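Local coordinates for protein bifunctional enzyme IspD/IspF (Campylobacter jejuni, PDB 1W55) that catalyses two steps of the non-mevalonate route to isoprenoids, transferring the cytidylyl group of CTP to methylerythritol phosphate and cyclising the later phosphorylated intermediate with release of CMP, at residues M4-L9 / K48-T53; L33-T38 / K61-N66. One frame throughout, in Å; residues are numbered along the deposited sequence.

Contact 1. Residues M4-L9 / K48-T53; sequences MSLIML and KKIVVT. With C (cytidine-5'-monophosphate), chain D.
Met-8 takes the carbonyl of Val-51 in a bond of 2.7 Å from its N to that O, one of five backbone hydrogen bonds that join strand 4-9 to strand 50-53, and to the two loop residues leading into it, in parallel. This pairing belongs to the Rossmann-like sheet of the IspD cytidylyltransferase. Donation also runs the other way: Leu-6 gives its N-H to Lys-49 O, and its own O receives the N of Val-51 at 2.8 Å, nearly straight at 172°. CA-H groups add to the grip: the CA of Ile-50 lies 3.4 Å from the same Leu-6 O. At the start of the pair the N of Lys-48 donates to Met-4 O; the amine of Lys-48 turns away to a salt bridge with Asp-88, and that of Lys-49 to Glu-68.

Packing follows on both faces. Leu-6, Met-8, Ile-50 and Val-52 share one, where Leu-6 CD2 touches Ile-50 CG2 at 4.0 Å beneath helix 33-42. Ile-7 and Val-51 lie on the other, against Ala-83 of helix 76-84.

The carboxyl ends of both strands open onto the nucleotide. Leu-9 O accepts from O3' of cytidine-5'-monophosphate at 2.6 Å. Thr-53 swings OG1 between its own N and carbonyl carbon (chi1 68°), from where the hydroxyl donates to base atom O2 at 3.0 Å while also bonded to the N of Ala-10; its CG2 rests 3.7 Å from Leu-9 CD2.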
loop_
_atom_site.group_PDB
_atom_site.type_symbol
_atom_site.label_atom_id
_atom_site.label_comp_id
_atom_site.label_asym_id
_atom_site.label_seq_id
_atom_site.Cartn_x
_atom_site.Cartn_y
_atom_site.Cartn_z
ATOM N N MET A 4 -19.020 -32.927 -15.676
ATOM C CA MET A 4 -19.412 -32.451 -14.364
ATOM C C MET A 4 -20.326 -31.244 -14.496
ATOM O O MET A 4 -20.092 -30.361 -15.330
ATOM C CB MET A 4 -18.161 -32.066 -13.576
ATOM C CG MET A 4 -18.384 -31.822 -12.090
ATOM S SD MET A 4 -16.846 -31.756 -11.180
ATOM C CE MET A 4 -15.968 -30.403 -12.013
ATOM N N SER A 5 -21.372 -31.226 -13.671
ATOM C CA SER A 5 -22.255 -30.071 -13.521
ATOM C C SER A 5 -22.007 -29.414 -12.161
ATOM O O SER A 5 -21.269 -29.944 -11.338
ATOM C CB SER A 5 -23.722 -30.485 -13.654
ATOM O OG SER A 5 -24.000 -30.987 -14.947
ATOM N N LEU A 6 -22.610 -28.246 -11.945
ATOM C CA LEU A 6 -22.439 -27.511 -10.699
ATOM C C LEU A 6 -23.799 -27.177 -10.090
ATOM O O LEU A 6 -24.686 -26.674 -10.789
ATOM C CB LEU A 6 -21.605 -26.233 -10.917
ATOM C CG LEU A 6 -21.439 -25.268 -9.725
ATOM C CD1 LEU A 6 -20.597 -25.900 -8.626
ATOM C CD2 LEU A 6 -20.846 -23.908 -10.140
ATOM N N ILE A 7 -23.963 -27.497 -8.803
ATOM C CA ILE A 7 -25.120 -27.034 -8.039
ATOM C C ILE A 7 -24.656 -26.088 -6.938
ATOM O O ILE A 7 -23.882 -26.474 -6.050
ATOM C CB ILE A 7 -25.932 -28.206 -7.432
ATOM C CG1 ILE A 7 -26.487 -29.130 -8.529
ATOM C CG2 ILE A 7 -27.062 -27.664 -6.543
ATOM C CD1 ILE A 7 -27.146 -30.416 -7.978
ATOM N N MET A 8 -25.117 -24.840 -7.016
ATOM C CA MET A 8 -24.862 -23.854 -5.970
ATOM C C MET A 8 -26.061 -23.815 -5.035
ATOM O O MET A 8 -27.192 -23.594 -5.465
ATOM C CB MET A 8 -24.597 -22.463 -6.569
ATOM C CG MET A 8 -23.361 -22.371 -7.474
ATOM S SD MET A 8 -21.793 -22.825 -6.673
ATOM C CE MET A 8 -21.683 -21.565 -5.371
ATOM N N LEU A 9 -25.815 -24.036 -3.754
ATOM C CA LEU A 9 -26.905 -24.086 -2.786
ATOM C C LEU A 9 -27.089 -22.712 -2.143
ATOM O O LEU A 9 -26.256 -22.284 -1.369
ATOM C CB LEU A 9 -26.634 -25.179 -1.735
ATOM C CG LEU A 9 -26.661 -26.624 -2.267
ATOM C CD1 LEU A 9 -26.182 -27.586 -1.219
ATOM C CD2 LEU A 9 -28.065 -27.041 -2.756
ATOM N N LYS A 48 -21.234 -28.554 -17.436
ATOM C CA LYS A 48 -22.291 -28.893 -18.385
ATOM C C LYS A 48 -23.565 -28.107 -18.115
ATOM O O LYS A 48 -24.292 -27.713 -19.037
ATOM C CB LYS A 48 -22.594 -30.393 -18.313
ATOM C CG LYS A 48 -23.189 -30.954 -19.588
ATOM C CD LYS A 48 -24.085 -32.139 -19.299
ATOM C CE LYS A 48 -24.675 -32.723 -20.577
ATOM N NZ LYS A 48 -24.872 -34.192 -20.416
ATOM N N LYS A 49 -23.829 -27.892 -16.835
ATOM C CA LYS A 49 -25.003 -27.176 -16.382
ATOM C C LYS A 49 -24.639 -26.529 -15.051
ATOM O O LYS A 49 -23.819 -27.067 -14.293
ATOM C CB LYS A 49 -26.163 -28.157 -16.208
ATOM C CG LYS A 49 -27.536 -27.515 -16.190
ATOM C CD LYS A 49 -28.618 -28.527 -15.868
ATOM C CE LYS A 49 -29.213 -29.123 -17.139
ATOM N NZ LYS A 49 -30.703 -29.078 -17.138
ATOM N N ILE A 50 -25.219 -25.361 -14.788
ATOM C CA ILE A 50 -25.083 -24.704 -13.493
ATOM C C ILE A 50 -26.466 -24.445 -12.894
ATOM O O ILE A 50 -27.298 -23.751 -13.483
ATOM C CB ILE A 50 -24.237 -23.404 -13.595
ATOM C CG1 ILE A 50 -22.852 -23.731 -14.157
ATOM C CG2 ILE A 50 -24.090 -22.756 -12.227
ATOM C CD1 ILE A 50 -22.115 -22.554 -14.771
ATOM N N VAL A 51 -26.705 -25.032 -11.727
ATOM C CA VAL A 51 -27.980 -24.884 -11.036
ATOM C C VAL A 51 -27.796 -24.095 -9.743
ATOM O O VAL A 51 -26.827 -24.293 -9.015
ATOM C CB VAL A 51 -28.646 -26.265 -10.766
ATOM C CG1 VAL A 51 -30.011 -26.104 -10.073
ATOM C CG2 VAL A 51 -28.805 -27.048 -12.077
ATOM N N VAL A 52 -28.715 -23.178 -9.483
ATOM C CA VAL A 52 -28.732 -22.435 -8.227
ATOM C C VAL A 52 -30.079 -22.648 -7.542
ATOM O O VAL A 52 -31.125 -22.367 -8.121
ATOM C CB VAL A 52 -28.516 -20.914 -8.445
ATOM C CG1 VAL A 52 -28.488 -20.167 -7.106
ATOM C CG2 VAL A 52 -27.244 -20.639 -9.244
ATOM N N THR A 53 -30.055 -23.145 -6.310
ATOM C CA THR A 53 -31.292 -23.249 -5.545
ATOM C C THR A 53 -31.561 -21.906 -4.891
ATOM O O THR A 53 -30.635 -21.233 -4.441
ATOM C CB THR A 53 -31.223 -24.362 -4.484
ATOM O OG1 THR A 53 -30.289 -23.989 -3.466
ATOM C CG2 THR A 53 -30.664 -25.654 -5.067
HETATM O OP3 C D . -25.042 -24.095 6.684
HETATM P P C D . -26.425 -24.520 6.253
HETATM O OP1 C D . -27.512 -23.664 6.854
HETATM O OP2 C D . -26.668 -26.011 6.292
HETATM O "O5'" C D . -26.511 -24.094 4.700
HETATM C "C5'" C D . -25.619 -24.616 3.726
HETATM C "C4'" C D . -26.022 -24.127 2.334
HETATM O "O4'" C D . -27.243 -24.738 1.897
HETATM C "C3'" C D . -26.242 -22.627 2.281
HETATM O "O3'" C D . -25.563 -22.151 1.134
HETATM C "C2'" C D . -27.737 -22.449 2.120
HETATM O "O2'" C D . -28.081 -21.300 1.354
HETATM C "C1'" C D . -28.147 -23.738 1.428
HETATM N N1 C D . -29.517 -24.105 1.783
HETATM C C2 C D . -30.427 -24.374 0.746
HETATM O O2 C D . -30.059 -24.303 -0.457
HETATM N N3 C D . -31.692 -24.711 1.071
HETATM C C4 C D . -32.097 -24.775 2.368
HETATM N N4 C D . -33.381 -25.107 2.665
HETATM C C5 C D . -31.207 -24.507 3.403
HETATM C C6 C D . -29.899 -24.169 3.077
#

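Contact 2. Residues L33-T38 / K61-N66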
loop_
_atom_site.group_PDB
_atom_site.type_symbol
_atom_site.label_atom_id
_atom_site.label_comp_id
_atom_site.label_asym_id
_atom_site.label_seq_id
_atom_site.Cartn_x
_atom_site.Cartn_y
_atom_site.Cartn_z
ATOM N N LEU A 33 -23.770 -11.479 -3.199
ATOM C CA LEU A 33 -22.863 -12.544 -2.746
ATOM C C LEU A 33 -23.076 -13.859 -3.494
ATOM O O LEU A 33 -22.110 -14.495 -3.870
ATOM C CB LEU A 33 -23.007 -12.761 -1.226
ATOM C CG LEU A 33 -22.173 -13.877 -0.574
ATOM C CD1 LEU A 33 -21.677 -13.449 0.801
ATOM C CD2 LEU A 33 -22.928 -15.214 -0.503
ATOM N N TRP A 34 -24.334 -14.242 -3.716
ATOM C CA TRP A 34 -24.674 -15.529 -4.342
ATOM C C TRP A 34 -24.153 -15.566 -5.768
ATOM O O TRP A 34 -23.682 -16.594 -6.242
ATOM C CB TRP A 34 -26.199 -15.796 -4.314
ATOM C CG TRP A 34 -27.013 -14.854 -5.197
ATOM C CD1 TRP A 34 -27.629 -13.693 -4.814
ATOM C CD2 TRP A 34 -27.304 -15.010 -6.597
ATOM N NE1 TRP A 34 -28.277 -13.120 -5.881
ATOM C CE2 TRP A 34 -28.081 -13.900 -6.992
ATOM C CE3 TRP A 34 -26.970 -15.969 -7.564
ATOM C CZ2 TRP A 34 -28.517 -13.719 -8.307
ATOM C CZ3 TRP A 34 -27.403 -15.789 -8.871
ATOM C CH2 TRP A 34 -28.168 -14.672 -9.233
ATOM N N LEU A 35 -24.232 -14.424 -6.445
ATOM C CA LEU A 35 -23.757 -14.317 -7.820
ATOM C C LEU A 35 -22.228 -14.293 -7.846
ATOM O O LEU A 35 -21.609 -14.981 -8.655
ATOM C CB LEU A 35 -24.370 -13.097 -8.520
ATOM C CG LEU A 35 -24.000 -12.821 -9.982
ATOM C CD1 LEU A 35 -24.338 -14.023 -10.921
ATOM C CD2 LEU A 35 -24.689 -11.530 -10.452
ATOM N N TYR A 36 -21.619 -13.538 -6.935
ATOM C CA TYR A 36 -20.164 -13.555 -6.803
ATOM C C TYR A 36 -19.608 -14.982 -6.596
ATOM O O TYR A 36 -18.667 -15.387 -7.276
ATOM C CB TYR A 36 -19.713 -12.628 -5.668
ATOM C CG TYR A 36 -18.218 -12.434 -5.601
ATOM C CD1 TYR A 36 -17.617 -11.299 -6.148
ATOM C CD2 TYR A 36 -17.396 -13.389 -4.985
ATOM C CE1 TYR A 36 -16.225 -11.117 -6.084
ATOM C CE2 TYR A 36 -16.015 -13.221 -4.913
ATOM C CZ TYR A 36 -15.434 -12.087 -5.467
ATOM O OH TYR A 36 -14.068 -11.930 -5.401
ATOM N N ALA A 37 -20.181 -15.730 -5.655
ATOM C CA ALA A 37 -19.731 -17.108 -5.383
ATOM C C ALA A 37 -19.914 -18.043 -6.583
ATOM O O ALA A 37 -19.025 -18.846 -6.891
ATOM C CB ALA A 37 -20.443 -17.679 -4.149
ATOM N N THR A 38 -21.056 -17.927 -7.259
ATOM C CA THR A 38 -21.357 -18.744 -8.438
ATOM C C THR A 38 -20.399 -18.429 -9.591
ATOM O O THR A 38 -19.860 -19.345 -10.223
ATOM C CB THR A 38 -22.831 -18.573 -8.877
ATOM O OG1 THR A 38 -23.704 -18.830 -7.769
ATOM C CG2 THR A 38 -23.209 -19.645 -9.852
ATOM N N LYS A 61 -33.222 -14.087 -11.037
ATOM C CA LYS A 61 -33.270 -14.180 -12.496
ATOM C C LYS A 61 -32.984 -12.844 -13.193
ATOM O O LYS A 61 -32.551 -12.819 -14.349
ATOM C CB LYS A 61 -34.627 -14.710 -12.938
ATOM C CG LYS A 61 -34.690 -16.228 -13.094
ATOM C CD LYS A 61 -36.114 -16.640 -13.459
ATOM C CE LYS A 61 -36.177 -18.044 -14.027
ATOM N NZ LYS A 61 -37.590 -18.536 -14.085
ATOM N N LYS A 62 -33.217 -11.745 -12.479
ATOM C CA LYS A 62 -32.966 -10.401 -12.988
ATOM C C LYS A 62 -31.487 -10.043 -13.063
ATOM O O LYS A 62 -31.139 -8.974 -13.561
ATOM C CB LYS A 62 -33.704 -9.368 -12.131
ATOM C CG LYS A 62 -35.202 -9.397 -12.337
ATOM C CD LYS A 62 -35.898 -8.393 -11.467
ATOM C CE LYS A 62 -37.396 -8.394 -11.759
ATOM N NZ LYS A 62 -38.008 -7.072 -11.423
ATOM N N PHE A 63 -30.627 -10.943 -12.582
ATOM C CA PHE A 63 -29.196 -10.669 -12.447
ATOM C C PHE A 63 -28.344 -11.448 -13.435
ATOM O O PHE A 63 -27.163 -11.135 -13.630
ATOM C CB PHE A 63 -28.721 -10.975 -11.021
ATOM C CG PHE A 63 -29.140 -9.947 -10.012
ATOM C CD1 PHE A 63 -30.433 -9.936 -9.507
ATOM C CD2 PHE A 63 -28.237 -8.981 -9.570
ATOM C CE1 PHE A 63 -30.827 -8.981 -8.574
ATOM C CE2 PHE A 63 -28.614 -8.025 -8.640
ATOM C CZ PHE A 63 -29.908 -8.021 -8.139
ATOM N N THR A 64 -28.923 -12.472 -14.046
ATOM C CA THR A 64 -28.189 -13.278 -15.011
ATOM C C THR A 64 -29.123 -14.164 -15.833
ATOM O O THR A 64 -30.239 -14.456 -15.417
ATOM C CB THR A 64 -27.092 -14.134 -14.297
ATOM O OG1 THR A 64 -26.414 -14.958 -15.252
ATOM C CG2 THR A 64 -27.710 -15.136 -13.323
ATOM N N LYS A 65 -28.635 -14.604 -16.988
ATOM C CA LYS A 65 -29.337 -15.558 -17.837
ATOM C C LYS A 65 -28.540 -16.863 -17.960
ATOM O O LYS A 65 -28.919 -17.761 -18.713
ATOM C CB LYS A 65 -29.589 -14.939 -19.224
ATOM C CG LYS A 65 -28.389 -14.160 -19.812
ATOM C CD LYS A 65 -28.824 -13.170 -20.897
ATOM C CE LYS A 65 -28.860 -11.734 -20.381
ATOM N NZ LYS A 65 -30.156 -11.050 -20.704
ATOM N N ASN A 66 -27.447 -16.965 -17.202
ATOM C CA ASN A 66 -26.477 -18.057 -17.345
ATOM C C ASN A 66 -26.732 -19.330 -16.539
ATOM O O ASN A 66 -26.061 -20.340 -16.757
ATOM C CB ASN A 66 -25.063 -17.555 -17.027
ATOM C CG ASN A 66 -24.520 -16.621 -18.093
ATOM O OD1 ASN A 66 -24.851 -16.751 -19.275
ATOM N ND2 ASN A 66 -23.685 -15.674 -17.681
#
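Trp-34 and Phe-63 meet at an angle, with no ring stack between them: the benzene end of the indole reaches the root of the phenylalanine side chain, CZ2 of Trp-34 standing 3.9 Å from CB of Phe-63. The approach is oblique to both rings. What brings the indole there is its first torsion, which sets CG between the backbone N and the carbonyl carbon (chi1 68°) and swings the far end of the ring from helix 33-42 toward the loop. Thr-64 takes the next position along the same rim. Its methyl CG2 lies at the indole edge, near the ring plane, 4.1 Å from CH2 of Trp-34.

Leu-35 completes the apolar patch from the helix. Its CB sits 3.8 Å above the plane of the Trp-34 ring, over the centre, and so lines one indole face. Farther out, the leucine's CD2 comes within 4.1 Å of Phe-63 CB, again obliquely to the phenyl ring, and within 4.0 Å of Phe-63 O. No hydrogen bond crosses between the two segments; the join rests on apolar packing.

Polar groups are used within each side instead. Thr-64 OG1 accepts the N-H of Asn-66 at 3.0 Å from OG1 to N, an ST turn that helps shape the loop. On the helix, Trp-34 O receives both the N and OG1 of Thr-38 from opposite faces of its plane, the hydroxyl at 2.7 Å from OG1 to O.

The Phe-63 ring also meets Tyr-59 edge-to-face and stacks with Phe-334 of a third subunit, which ties this loop into the hexamer. The contact thus joins the first turn of helix 33-42 to the connection between helix 57-61 and strand 68-71, where Thr-64 also packs on Phe-69.

How the contacts relate
Contacts 1 and 2 lie within the cytidylyltransferase part of the chain, their centres about 12 Å apart. Their segments alternate in sequence: 4-9, then 33-38, then 48-53, then 61-66, so strand 4-9 is linked to strand 50-54 by way of helix 33-42 in a beta-alpha-beta crossover. Helix 33-42 lies against the sheet of contact 1 and carries Trp-34 of contact 2. Thr-38 joins the two directly, its OG1 lying 3.6 Å from Met-8 CG and its CG2 4.0 Å from Ile-50 CG2. The helix thus packs both on two interior strands, whose ends hold the nucleotide, and on the loop that reaches a third subunit.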